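Local coordinates for protein monovalent Na+/H+ antiporter subunit A (Dietzia sp. DQ12-45-1b, PDB 7D3U) that forms, together with its partner subunits, a bacterial membrane complex that probably exchanges sodium ions for protons across the cell membrane, at residues 3-7 / 66-70; 352-356 / 422-426; 381-386 / 494-499; 619-625 / 670-675; 841-847 / 913-919. All blocks are in the same frame, centred on the assembly; numbering follows the deposited sequence.

Contact 1: residues 3-7 / 66-70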
# COMPACT_ATOMS: atom_id res chain seq x y z
N LEU B 3 -36.08 15.31 -28.86
CA LEU B 3 -36.23 14.08 -28.09
C LEU B 3 -35.32 14.09 -26.86
O LEU B 3 -35.74 13.68 -25.77
CB LEU B 3 -35.92 12.87 -28.98
CG LEU B 3 -36.28 11.50 -28.41
CD1 LEU B 3 -37.64 11.56 -27.76
CD2 LEU B 3 -36.24 10.46 -29.50
N THR B 4 -34.08 14.55 -27.03
CA THR B 4 -33.22 14.75 -25.87
C THR B 4 -33.80 15.80 -24.93
O THR B 4 -33.63 15.70 -23.72
CB THR B 4 -31.82 15.16 -26.32
OG1 THR B 4 -31.92 16.26 -27.23
CG2 THR B 4 -31.13 14.00 -27.02
N LEU B 5 -34.49 16.80 -25.48
CA LEU B 5 -35.17 17.77 -24.63
C LEU B 5 -36.28 17.10 -23.82
O LEU B 5 -36.48 17.41 -22.64
CB LEU B 5 -35.74 18.91 -25.47
CG LEU B 5 -36.68 19.87 -24.73
CD1 LEU B 5 -35.92 20.63 -23.66
CD2 LEU B 5 -37.34 20.83 -25.71
N ALA B 6 -37.02 16.18 -24.44
CA ALA B 6 -38.06 15.45 -23.72
C ALA B 6 -37.47 14.61 -22.60
O ALA B 6 -38.02 14.56 -21.50
CB ALA B 6 -38.86 14.58 -24.69
N LEU B 7 -36.35 13.94 -22.87
CA LEU B 7 -35.70 13.17 -21.81
C LEU B 7 -35.19 14.07 -20.70
O LEU B 7 -35.31 13.74 -19.51
CB LEU B 7 -34.56 12.34 -22.40
CG LEU B 7 -34.03 11.21 -21.51
CD1 LEU B 7 -33.78 9.98 -22.34
CD2 LEU B 7 -32.76 11.64 -20.81
N ARG B 66 -27.54 9.05 -27.84
CA ARG B 66 -28.31 8.95 -29.07
C ARG B 66 -29.65 8.29 -28.76
O ARG B 66 -29.70 7.08 -28.52
CB ARG B 66 -27.54 8.16 -30.12
CG ARG B 66 -28.30 7.88 -31.41
CD ARG B 66 -27.39 7.21 -32.42
NE ARG B 66 -28.14 6.50 -33.45
CZ ARG B 66 -28.25 6.91 -34.71
NH1 ARG B 66 -27.66 8.03 -35.09
NH2 ARG B 66 -28.95 6.19 -35.58
N LEU B 67 -30.71 9.08 -28.75
CA LEU B 67 -32.05 8.59 -28.47
C LEU B 67 -32.81 8.37 -29.76
O LEU B 67 -32.76 9.21 -30.67
CB LEU B 67 -32.81 9.57 -27.58
CG LEU B 67 -32.03 10.22 -26.44
CD1 LEU B 67 -32.96 11.12 -25.64
CD2 LEU B 67 -31.40 9.18 -25.53
N SER B 68 -33.52 7.25 -29.85
CA SER B 68 -34.35 6.93 -31.00
C SER B 68 -35.74 6.57 -30.52
O SER B 68 -35.92 6.03 -29.42
CB SER B 68 -33.77 5.78 -31.82
OG SER B 68 -34.78 5.13 -32.57
N LEU B 69 -36.74 6.85 -31.35
CA LEU B 69 -38.14 6.66 -31.00
C LEU B 69 -38.83 5.79 -32.04
O LEU B 69 -39.90 6.10 -32.55
CB LEU B 69 -38.83 8.01 -30.85
CG LEU B 69 -40.34 8.04 -30.56
CD1 LEU B 69 -40.62 7.40 -29.22
CD2 LEU B 69 -40.86 9.47 -30.57
N ASP B 70 -38.19 4.67 -32.39
CA ASP B 70 -38.83 3.70 -33.27
C ASP B 70 -40.15 3.24 -32.65
O ASP B 70 -40.33 3.31 -31.43
CB ASP B 70 -37.90 2.51 -33.51
CG ASP B 70 -37.42 1.87 -32.22
OD1 ASP B 70 -37.46 2.54 -31.17
OD2 ASP B 70 -36.99 0.70 -32.26

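Contact 2: residues 352-356 / 422-426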
# COMPACT_ATOMS: atom_id res chain seq x y z
N PRO B 352 -63.54 -11.28 4.33
CA PRO B 352 -64.62 -11.68 3.43
C PRO B 352 -64.36 -11.18 2.02
O PRO B 352 -63.80 -10.09 1.82
CB PRO B 352 -65.86 -11.02 4.04
CG PRO B 352 -65.51 -10.85 5.49
CD PRO B 352 -64.04 -10.56 5.51
N ARG B 353 -64.72 -11.99 1.03
CA ARG B 353 -64.47 -11.69 -0.37
C ARG B 353 -64.92 -10.28 -0.72
O ARG B 353 -65.91 -9.78 -0.19
CB ARG B 353 -65.19 -12.71 -1.26
CG ARG B 353 -64.65 -14.13 -1.17
CD ARG B 353 -65.38 -15.08 -2.12
NE ARG B 353 -64.90 -16.45 -1.97
CZ ARG B 353 -65.44 -17.50 -2.59
NH1 ARG B 353 -66.47 -17.33 -3.41
NH2 ARG B 353 -64.94 -18.71 -2.39
N LEU B 354 -64.17 -9.64 -1.63
CA LEU B 354 -64.35 -8.23 -1.95
C LEU B 354 -65.78 -7.88 -2.34
O LEU B 354 -66.20 -6.73 -2.19
CB LEU B 354 -63.40 -7.81 -3.07
CG LEU B 354 -61.98 -7.39 -2.68
CD1 LEU B 354 -61.27 -8.43 -1.84
CD2 LEU B 354 -61.16 -7.06 -3.92
N TYR B 355 -66.55 -8.85 -2.83
CA TYR B 355 -67.95 -8.56 -3.12
C TYR B 355 -68.79 -8.70 -1.85
O TYR B 355 -69.86 -9.31 -1.85
CB TYR B 355 -68.48 -9.45 -4.25
CG TYR B 355 -68.58 -10.93 -3.97
CD1 TYR B 355 -67.44 -11.72 -3.89
CD2 TYR B 355 -69.81 -11.55 -3.82
CE1 TYR B 355 -67.52 -13.08 -3.65
CE2 TYR B 355 -69.91 -12.91 -3.57
CZ TYR B 355 -68.76 -13.66 -3.48
OH TYR B 355 -68.85 -15.01 -3.24
N ARG B 356 -68.31 -8.10 -0.76
CA ARG B 356 -69.12 -7.85 0.42
C ARG B 356 -69.54 -6.39 0.36
O ARG B 356 -70.73 -6.07 0.38
CB ARG B 356 -68.35 -8.16 1.70
N PHE B 422 -58.23 -14.79 -6.61
CA PHE B 422 -58.07 -13.39 -6.27
C PHE B 422 -59.42 -12.71 -6.09
O PHE B 422 -59.68 -12.06 -5.07
CB PHE B 422 -57.26 -12.68 -7.36
CG PHE B 422 -56.75 -11.32 -6.96
CD1 PHE B 422 -57.61 -10.25 -6.84
CD2 PHE B 422 -55.40 -11.12 -6.73
CE1 PHE B 422 -57.14 -9.01 -6.48
CE2 PHE B 422 -54.93 -9.88 -6.38
CZ PHE B 422 -55.80 -8.82 -6.25
N LEU B 423 -60.30 -12.85 -7.09
CA LEU B 423 -61.58 -12.14 -7.04
C LEU B 423 -62.43 -12.62 -5.87
O LEU B 423 -63.17 -11.83 -5.27
CB LEU B 423 -62.32 -12.31 -8.37
CG LEU B 423 -63.61 -11.53 -8.63
CD1 LEU B 423 -64.84 -12.29 -8.14
CD2 LEU B 423 -63.55 -10.14 -8.01
N LEU B 424 -62.34 -13.90 -5.53
CA LEU B 424 -63.14 -14.47 -4.45
C LEU B 424 -62.33 -15.51 -3.71
O LEU B 424 -61.75 -16.41 -4.32
CB LEU B 424 -64.44 -15.09 -4.99
CG LEU B 424 -64.32 -16.26 -5.97
CD1 LEU B 424 -64.05 -17.56 -5.23
CD2 LEU B 424 -65.57 -16.38 -6.82
N GLY B 425 -62.28 -15.39 -2.39
CA GLY B 425 -61.58 -16.34 -1.54
C GLY B 425 -60.82 -15.66 -0.43
O GLY B 425 -60.40 -14.51 -0.54
N GLY B 426 -60.65 -16.38 0.68
CA GLY B 426 -59.90 -15.84 1.80
C GLY B 426 -58.42 -15.72 1.46
O GLY B 426 -57.81 -16.67 0.96

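Contact 3: residues 381-386 / 494-499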
# COMPACT_ATOMS: atom_id res chain seq x y z
N PHE B 381 -58.17 -11.29 -22.98
CA PHE B 381 -58.59 -12.46 -23.75
C PHE B 381 -58.05 -12.41 -25.17
O PHE B 381 -57.52 -13.41 -25.67
CB PHE B 381 -60.11 -12.56 -23.78
CG PHE B 381 -60.62 -13.45 -24.87
CD1 PHE B 381 -60.46 -14.82 -24.80
CD2 PHE B 381 -61.27 -12.92 -25.98
CE1 PHE B 381 -60.93 -15.65 -25.80
CE2 PHE B 381 -61.74 -13.74 -26.98
CZ PHE B 381 -61.57 -15.10 -26.89
N VAL B 382 -58.20 -11.27 -25.85
CA VAL B 382 -57.69 -11.15 -27.20
C VAL B 382 -56.17 -11.30 -27.20
O VAL B 382 -55.59 -11.95 -28.08
CB VAL B 382 -58.14 -9.83 -27.85
CG1 VAL B 382 -57.75 -8.65 -26.98
CG2 VAL B 382 -57.56 -9.69 -29.24
N SER B 383 -55.51 -10.75 -26.19
CA SER B 383 -54.06 -10.88 -26.09
C SER B 383 -53.65 -12.32 -25.81
O SER B 383 -52.66 -12.81 -26.38
CB SER B 383 -53.53 -9.95 -25.00
OG SER B 383 -52.14 -10.10 -24.86
N LYS B 384 -54.39 -13.03 -24.96
CA LYS B 384 -54.03 -14.41 -24.66
C LYS B 384 -54.27 -15.32 -25.86
O LYS B 384 -53.47 -16.22 -26.13
CB LYS B 384 -54.82 -14.90 -23.44
CG LYS B 384 -54.18 -14.55 -22.11
CD LYS B 384 -53.54 -15.76 -21.47
CE LYS B 384 -53.19 -15.49 -20.02
NZ LYS B 384 -52.21 -14.37 -19.88
N GLU B 385 -55.36 -15.09 -26.59
CA GLU B 385 -55.59 -15.90 -27.78
C GLU B 385 -54.60 -15.56 -28.88
O GLU B 385 -54.24 -16.43 -29.68
CB GLU B 385 -57.04 -15.75 -28.27
CG GLU B 385 -57.36 -14.44 -28.94
CD GLU B 385 -58.68 -14.49 -29.69
OE1 GLU B 385 -59.06 -13.46 -30.30
OE2 GLU B 385 -59.33 -15.55 -29.68
N TRP B 386 -54.13 -14.31 -28.93
CA TRP B 386 -53.05 -13.97 -29.85
C TRP B 386 -51.76 -14.69 -29.46
O TRP B 386 -51.04 -15.20 -30.33
CB TRP B 386 -52.83 -12.46 -29.87
CG TRP B 386 -53.33 -11.82 -31.12
CD1 TRP B 386 -54.56 -11.29 -31.32
CD2 TRP B 386 -52.61 -11.65 -32.34
NE1 TRP B 386 -54.66 -10.79 -32.60
CE2 TRP B 386 -53.47 -11.00 -33.24
CE3 TRP B 386 -51.32 -11.99 -32.75
CZ2 TRP B 386 -53.08 -10.68 -34.54
CZ3 TRP B 386 -50.94 -11.67 -34.04
CH2 TRP B 386 -51.81 -11.02 -34.92
N ALA B 494 -52.02 -7.13 -38.14
CA ALA B 494 -52.59 -7.44 -36.84
C ALA B 494 -54.04 -6.96 -36.75
O ALA B 494 -54.41 -5.94 -37.33
CB ALA B 494 -51.77 -6.80 -35.72
N ASP B 495 -54.84 -7.72 -36.01
CA ASP B 495 -56.22 -7.33 -35.74
C ASP B 495 -56.65 -7.92 -34.40
O ASP B 495 -56.47 -9.12 -34.17
CB ASP B 495 -57.16 -7.79 -36.86
CG ASP B 495 -57.11 -9.28 -37.09
OD1 ASP B 495 -56.01 -9.86 -36.98
OD2 ASP B 495 -58.16 -9.88 -37.39
N PHE B 496 -57.19 -7.07 -33.53
CA PHE B 496 -57.66 -7.46 -32.21
C PHE B 496 -59.16 -7.20 -32.17
O PHE B 496 -59.59 -6.09 -31.83
CB PHE B 496 -56.93 -6.69 -31.11
CG PHE B 496 -55.45 -6.57 -31.34
CD1 PHE B 496 -54.68 -7.68 -31.63
CD2 PHE B 496 -54.82 -5.34 -31.27
CE1 PHE B 496 -53.32 -7.57 -31.84
CE2 PHE B 496 -53.46 -5.22 -31.47
CZ PHE B 496 -52.71 -6.34 -31.76
N GLY B 497 -59.95 -8.21 -32.51
CA GLY B 497 -61.38 -7.98 -32.67
C GLY B 497 -62.30 -9.00 -32.05
O GLY B 497 -63.52 -8.87 -32.18
N LEU B 498 -61.75 -10.01 -31.38
CA LEU B 498 -62.55 -11.06 -30.74
C LEU B 498 -63.43 -11.79 -31.75
O LEU B 498 -64.54 -12.22 -31.42
CB LEU B 498 -63.41 -10.51 -29.61
CG LEU B 498 -62.77 -10.14 -28.27
CD1 LEU B 498 -61.94 -8.87 -28.38
CD2 LEU B 498 -63.85 -9.96 -27.23
N TRP B 499 -62.96 -11.92 -32.99
CA TRP B 499 -63.76 -12.54 -34.04
C TRP B 499 -64.13 -13.97 -33.66
O TRP B 499 -63.33 -14.70 -33.06
CB TRP B 499 -62.99 -12.53 -35.36
CG TRP B 499 -61.86 -13.51 -35.42
CD1 TRP B 499 -61.91 -14.80 -35.84
CD2 TRP B 499 -60.49 -13.26 -35.06
NE1 TRP B 499 -60.67 -15.39 -35.75
CE2 TRP B 499 -59.78 -14.46 -35.28
CE3 TRP B 499 -59.80 -12.15 -34.57
CZ2 TRP B 499 -58.42 -14.57 -35.03
CZ3 TRP B 499 -58.45 -12.27 -34.32
CH2 TRP B 499 -57.77 -13.47 -34.55

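Contact 4: residues 619-625 / 670-675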
# COMPACT_ATOMS: atom_id res chain seq x y z
N SER B 619 24.26 -16.98 15.86
CA SER B 619 24.42 -16.41 17.19
C SER B 619 23.11 -16.54 17.97
O SER B 619 22.06 -16.10 17.51
CB SER B 619 24.83 -14.94 17.10
OG SER B 619 25.44 -14.52 18.31
N ARG B 620 23.19 -17.14 19.15
CA ARG B 620 22.04 -17.32 20.01
C ARG B 620 21.93 -16.26 21.09
O ARG B 620 21.02 -16.34 21.93
CB ARG B 620 22.08 -18.71 20.66
CG ARG B 620 21.75 -19.85 19.72
CD ARG B 620 22.39 -21.15 20.18
NE ARG B 620 23.84 -21.11 20.09
CZ ARG B 620 24.62 -22.18 20.14
NH1 ARG B 620 24.09 -23.39 20.26
NH2 ARG B 620 25.94 -22.05 20.05
N SER B 621 22.81 -15.27 21.10
CA SER B 621 22.80 -14.21 22.09
C SER B 621 22.83 -12.86 21.39
O SER B 621 23.55 -12.68 20.41
CB SER B 621 23.98 -14.33 23.05
OG SER B 621 25.04 -13.48 22.65
N ARG B 622 22.05 -11.91 21.91
CA ARG B 622 21.92 -10.61 21.26
C ARG B 622 23.23 -9.84 21.20
O ARG B 622 23.39 -8.98 20.32
CB ARG B 622 20.87 -9.77 21.98
CG ARG B 622 19.46 -10.32 21.87
CD ARG B 622 18.45 -9.40 22.54
NE ARG B 622 17.10 -9.93 22.47
CZ ARG B 622 16.30 -9.78 21.42
NH1 ARG B 622 16.72 -9.13 20.35
NH2 ARG B 622 15.07 -10.29 21.45
N LEU B 623 24.18 -10.12 22.10
CA LEU B 623 25.44 -9.39 22.08
C LEU B 623 26.39 -9.93 21.02
O LEU B 623 27.05 -9.15 20.32
CB LEU B 623 26.10 -9.44 23.46
CG LEU B 623 27.51 -8.86 23.50
CD1 LEU B 623 27.48 -7.38 23.21
CD2 LEU B 623 28.13 -9.13 24.84
N GLY B 624 26.49 -11.25 20.89
CA GLY B 624 27.24 -11.82 19.79
C GLY B 624 26.73 -11.35 18.45
O GLY B 624 27.51 -11.14 17.52
N ALA B 625 25.42 -11.13 18.34
CA ALA B 625 24.85 -10.69 17.07
C ALA B 625 25.25 -9.26 16.74
O ALA B 625 25.56 -8.95 15.59
CB ALA B 625 23.33 -10.83 17.12
N LEU B 670 16.07 -5.17 25.83
CA LEU B 670 15.54 -6.46 25.44
C LEU B 670 16.30 -7.58 26.14
O LEU B 670 17.39 -7.37 26.67
CB LEU B 670 15.65 -6.62 23.92
CG LEU B 670 14.90 -5.57 23.11
CD1 LEU B 670 15.33 -5.62 21.66
CD2 LEU B 670 13.41 -5.76 23.23
N PRO B 671 15.74 -8.79 26.17
CA PRO B 671 16.41 -9.91 26.85
C PRO B 671 17.76 -10.23 26.21
O PRO B 671 18.13 -9.70 25.16
CB PRO B 671 15.43 -11.07 26.70
CG PRO B 671 14.51 -10.67 25.60
CD PRO B 671 14.39 -9.19 25.72
N ARG B 672 18.49 -11.13 26.87
CA ARG B 672 19.86 -11.40 26.48
C ARG B 672 19.96 -12.37 25.31
O ARG B 672 20.92 -12.31 24.54
CB ARG B 672 20.64 -11.96 27.67
CG ARG B 672 20.79 -10.98 28.82
CD ARG B 672 22.13 -11.14 29.51
NE ARG B 672 22.58 -9.90 30.11
CZ ARG B 672 23.80 -9.71 30.62
NH1 ARG B 672 24.68 -10.70 30.60
NH2 ARG B 672 24.12 -8.54 31.15
N ALA B 673 19.00 -13.28 25.17
CA ALA B 673 19.04 -14.31 24.15
C ALA B 673 17.88 -14.15 23.18
O ALA B 673 16.78 -13.75 23.58
CB ALA B 673 19.01 -15.71 24.77
N PHE B 674 18.13 -14.45 21.91
CA PHE B 674 17.07 -14.43 20.92
C PHE B 674 15.99 -15.45 21.29
O PHE B 674 16.22 -16.39 22.05
CB PHE B 674 17.63 -14.74 19.53
CG PHE B 674 18.48 -13.65 18.96
CD1 PHE B 674 18.16 -12.33 19.18
CD2 PHE B 674 19.60 -13.96 18.22
CE1 PHE B 674 18.95 -11.33 18.65
CE2 PHE B 674 20.38 -12.96 17.69
CZ PHE B 674 20.06 -11.64 17.91
N HIS B 675 14.81 -15.25 20.73
CA HIS B 675 13.71 -16.17 20.97
C HIS B 675 13.99 -17.50 20.29
O HIS B 675 14.39 -17.54 19.13
CB HIS B 675 12.40 -15.57 20.48
CG HIS B 675 11.98 -14.34 21.20
ND1 HIS B 675 12.53 -13.10 20.95
CD2 HIS B 675 11.05 -14.15 22.18
CE1 HIS B 675 11.96 -12.20 21.74
NE2 HIS B 675 11.07 -12.81 22.49

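Contact 5: residues 841-847 / 913-919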
# COMPACT_ATOMS: atom_id res chain seq x y z
N ASP B 841 22.38 8.51 33.86
CA ASP B 841 21.42 8.68 32.77
C ASP B 841 20.96 10.12 32.60
O ASP B 841 20.55 10.49 31.50
CB ASP B 841 20.20 7.79 33.02
CG ASP B 841 19.41 7.53 31.76
OD1 ASP B 841 19.82 7.98 30.68
OD2 ASP B 841 18.35 6.87 31.86
N LYS B 842 21.02 10.93 33.66
CA LYS B 842 20.52 12.30 33.55
C LYS B 842 21.48 13.18 32.76
O LYS B 842 21.04 14.00 31.94
CB LYS B 842 20.27 12.88 34.93
CG LYS B 842 19.73 14.30 34.91
CD LYS B 842 19.55 14.84 36.32
CE LYS B 842 18.47 14.08 37.06
NZ LYS B 842 17.14 14.25 36.41
N ALA B 843 22.78 13.03 32.97
CA ALA B 843 23.75 13.83 32.25
C ALA B 843 23.92 13.38 30.80
O ALA B 843 24.42 14.15 29.98
CB ALA B 843 25.10 13.81 32.97
N ALA B 844 23.52 12.15 30.48
CA ALA B 844 23.72 11.61 29.14
C ALA B 844 22.77 12.20 28.11
O ALA B 844 22.97 11.96 26.91
CB ALA B 844 23.57 10.09 29.16
N ARG B 845 21.76 12.95 28.53
CA ARG B 845 20.80 13.51 27.59
C ARG B 845 21.44 14.67 26.82
O ARG B 845 21.96 15.61 27.43
CB ARG B 845 19.55 13.99 28.32
CG ARG B 845 18.55 12.89 28.60
CD ARG B 845 17.20 13.46 28.99
NE ARG B 845 16.45 13.94 27.84
CZ ARG B 845 15.49 13.24 27.25
NH1 ARG B 845 15.16 12.04 27.70
NH2 ARG B 845 14.85 13.74 26.20
N ILE B 846 21.39 14.59 25.50
CA ILE B 846 21.88 15.68 24.66
C ILE B 846 21.00 16.90 24.90
O ILE B 846 19.79 16.87 24.63
CB ILE B 846 21.88 15.27 23.18
CG1 ILE B 846 22.29 13.81 23.03
CG2 ILE B 846 22.83 16.16 22.39
CD1 ILE B 846 23.73 13.53 23.39
N ARG B 847 21.60 17.98 25.40
CA ARG B 847 20.87 19.16 25.83
C ARG B 847 20.81 20.25 24.76
O ARG B 847 20.79 21.44 25.10
CB ARG B 847 21.47 19.71 27.12
CG ARG B 847 21.22 18.84 28.33
CD ARG B 847 19.83 19.06 28.89
NE ARG B 847 19.24 17.82 29.40
CZ ARG B 847 19.57 17.27 30.56
NH1 ARG B 847 20.47 17.84 31.35
NH2 ARG B 847 18.99 16.14 30.94
N GLY B 913 18.63 6.74 24.45
CA GLY B 913 19.58 6.56 25.53
C GLY B 913 18.97 6.67 26.91
O GLY B 913 18.53 7.74 27.32
N GLY B 914 18.93 5.55 27.63
CA GLY B 914 18.38 5.55 28.97
C GLY B 914 16.88 5.76 28.98
O GLY B 914 16.19 5.66 27.96
N ASP B 915 16.37 6.06 30.17
CA ASP B 915 14.95 6.35 30.35
C ASP B 915 14.72 7.82 30.69
O ASP B 915 14.04 8.52 29.93
CB ASP B 915 14.38 5.46 31.46
CG ASP B 915 14.26 4.01 31.03
OD1 ASP B 915 14.36 3.73 29.82
OD2 ASP B 915 14.08 3.14 31.91
N ASP B 916 15.28 8.30 31.79
CA ASP B 916 15.36 9.71 32.16
C ASP B 916 14.08 10.47 31.81
O ASP B 916 14.08 11.43 31.04
CB ASP B 916 16.58 10.37 31.50
CG ASP B 916 16.89 11.74 32.07
OD1 ASP B 916 16.08 12.27 32.86
OD2 ASP B 916 17.96 12.28 31.75
N ARG B 917 12.97 10.00 32.38
CA ARG B 917 11.68 10.67 32.19
C ARG B 917 11.70 11.97 32.98
O ARG B 917 11.29 12.05 34.14
CB ARG B 917 10.53 9.77 32.63
CG ARG B 917 10.35 8.52 31.79
CD ARG B 917 9.73 7.41 32.62
NE ARG B 917 8.40 7.79 33.09
CZ ARG B 917 7.28 7.13 32.78
NH1 ARG B 917 7.34 6.06 31.99
NH2 ARG B 917 6.12 7.55 33.25
N SER B 918 12.20 13.03 32.33
CA SER B 918 12.41 14.31 32.99
C SER B 918 11.84 15.48 32.20
O SER B 918 12.20 16.63 32.48
CB SER B 918 13.89 14.54 33.26
OG SER B 918 14.13 15.87 33.69
N ASP B 919 10.96 15.24 31.22
CA ASP B 919 10.38 16.33 30.43
C ASP B 919 8.86 16.20 30.41
O ASP B 919 8.29 15.74 29.41
CB ASP B 919 10.96 16.33 29.01
CG ASP B 919 12.46 16.14 28.99
OD1 ASP B 919 13.15 16.75 29.83
OD2 ASP B 919 12.95 15.38 28.12

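Contact 1: residues 3-7 / 66-70
Leu67 pushes its isobutyl group against the first turns of helix 2-23, and its CD1 methyl does most of the touching. Leu7 CD1 lies 3.6 Å from Leu67 CD1, the two side chains meeting nearly at right angles, while Thr4 CG2 approaches the same Leu67 CD1 to 3.7 Å. Threonine offers its methyl here because OG1 (chi1 52°) is turned to the other side of CB, where it hydrogen-bonds to the carbonyl O of Val1. Leu3 takes the remaining flank: its CD2 is 4.0 Å from Leu67 CB and 3.8 Å from Leu69 CB, bridging two residues whose side chains leave the backbone on the same side. The motif is a helix packed across a two-stranded antiparallel sheet, strands 52-56 and 63-68; the axes of residues 3-7 and 66-68 approach to 9.1 Å at 96°. Leu67 is tied to Ala53 of the partner strand by backbone bonding, and Leu3 and Thr4 also rest on Ala53. Arg66 and Ser68 face away from the helix, and Arg66 forms a salt bridge to Asp122. Farther out, Leu7 touches a bound dodecyl maltoside, and Asp70, at the N-cap of helix 71-94, is paired with Arg252.

Contact 2: residues 352-356 / 422-426
Arg353 NE and Gly425 N stand 2.9 Å apart in the model although both are donors, so the pair is not hydrogen-bonded, and no hydrogen bond joins the two segments at all. The side chain of Arg353 instead runs side by side with Leu424, both pointing the same way. CG of Arg353 is anti to its own carbonyl carbon and the chain is extended from CG to NE (chi2 -178°), which carries the guanidinium out to the end of the leucine; the close approach of guanidinium and methyl there is doubtful in detail. Tyr355 flanks the same leucine, its CE1 lying 3.9 Å from Leu424 CB. A weak hydrogen bond runs from Arg353 NH1 to Tyr355 OH (3.3 Å) within the same loop.

A turn and a helix end bring the two segments together. Tyr355 is the centre of an inverse gamma turn in a loop of the NADH:quinone oxidoreductase/Mrp antiporter family region, and helix 402-423 gives way at Leu424, the first residue to leave helical geometry. Gly425 follows with phi 139°, backbone angles at which a CB would jam against the preceding carbonyl O. Next to this surface contact the packing becomes apolar: Leu354, Phe422 and Leu423 all touch Val365 of helix 362-373. Phe422 also reaches Leu291 of helix 288-308 and Val336 of helix 312-341.

Contact 3: residues 381-386 / 494-499
Trp386 and Phe496 form the close-packed part of this contact. The edge of the Phe496 ring is directed at the face of the indole in a T-shaped stack, with the five-membered ring centroid of Trp386 4.9 Å from the ring centroid of Phe496 and the planes at 76°. The indole is gripped at its rim as well: Trp386 NE1 donates to Asp495 O at 2.9 Å, with the acceptor in the indole plane but the donor lifted 40° out of the carbonyl plane. Next to this pair, Val382 CG2, anti to its backbone N, sits 3.6 Å from Phe496 CB, and Leu498 CD1 lies 4.0 Å from Val382 CB. Leu498 CG meets the edge of the Phe381 ring, 3.9 Å from Phe381 CD2. Replacing Trp386 by a leucine would probably leave the Asp495 carbonyl without its indole donor and the edge of Phe496 without an aromatic face to meet.

Glu385 approaches Trp499 only loosely, and the exposed Asp495 and Gly497 mark the solvent side. Helix 379-391 belongs to the membrane region of the NADH:quinone oxidoreductase/Mrp antiporter family; in it Lys384 hydrogen-bonds to Gln299, while Ser383 touches Ile320 of helix 312-341. Ala494 also packs on helix 312-341, at Val316, whereas Phe496 reaches Glu477 and Val480 of helix 477-484.

Contact 4: residues 619-625 / 670-675
The backbone amide of Arg622 donates to Arg672 O across 2.9 Å in a nearly straight bond (169° at the hydrogen), fastening the start of helix 622-642 to the loop that follows helix 646-667, within the region related to MBH subunit D. One residue earlier, Ser621 serves as the N-cap, its OG accepting from Gly624 N at 3.2 Å. A weak bond, Phe674 N to Arg620 O, continues the link between the backbones.

The side chain of Arg622 runs alongside the loop, between Leu670 and Phe674. Its chi2 and chi3 are both near 180°, so the chain goes out straight and delivers the guanidinium between two apolar groups: Phe674 CD1 over one face and Leu670 CB over the other. The phenyl and guanidinium planes stand 83° apart and the ring has Arg622 NH1 at its edge, so this is not a stacked cation-pi pair. His675 CE1 lies at the guanidinium rim, 3.7 Å from Arg622 NH2. A face of the Phe674 ring lies over the backbone of Ser621 and Arg622, while Ala625 CB touches its edge, 3.5 Å from Phe674 CZ.

Arg622 NH2 forms a salt bridge to Asp97 of the neighbouring subunit C, and Arg672 NH1 hydrogen-bonds to Ser95 of the neighbouring subunit G. A buried arginine sandwiched by carbon is therefore likely to depend on another chain for its counter-charge, consistent with this helix start forming part of the interface with subunit C.

Contact 5: residues 841-847 / 913-919
The guanidinium of Arg845 has Asp919 OD2 over one face, with the carbonyl O of Asp915 near the plane at its edge. The carboxylate of Asp919 stands almost perpendicular to it, and although Arg845 NH2 is 3.2 Å from Asp919 OD2, no N-H points at that oxygen: the salt bridge is one of charge alone. The second guanidinium, that of Arg847, has Asp916 OD2 at its edge, 4.1 Å from Arg847 NH2. These arginines belong to a loop of the MnhB-related region, between helices 821-837 and 850-866, which contains a type I beta turn from Lys842 to Arg845 and meets the segment leaving helix 890-912. That helix also supplies Asp910, the stronger partner of Arg845.

At the other end Asp841, its CG anti to the backbone N (chi1 -160°), directs the syn lone pair of OD2 to the amide of Asp915, the Asp841 OD2 to Asp915 N distance being 2.7 Å. Gly914 CA lies beside the carboxylate; a CB there would run into Asp841 OD1, and its positive phi by itself favours glycine. Asp841 OD2 is salt-bridged to Arg768 too; with an alanine in place of Asp841, the Asp915 amide and the Arg768 charge would probably both lose a mate. The Asp916 carboxylate stays beyond salt-bridge distance of Lys842, Arg845 and Arg847: Lys842 NZ, on a chain bent at chi3 and chi4, stops 4.2 Å from Asp916 OD1.

The five contacts divide between two distant parts of one long chain. Contacts 1, 2 and 3 lie in the antiporter-like part, with centres about 31 Å apart for contacts 1 and 3 and about 29 Å for contacts 2 and 3. Contact 1 closes first along the sequence; contacts 2 and 3 then alternate, and their helices 379-391 and 402-423 are consecutive. Contacts 4 and 5 come later, in series, about 26 Å apart between centres, in the regions related to MbhD and MnhB. Roughly 78 to 99 Å separate the centres of the two groups. Only contacts 4 and 5 are touched by other subunits, consistent with a role for that part in assembly.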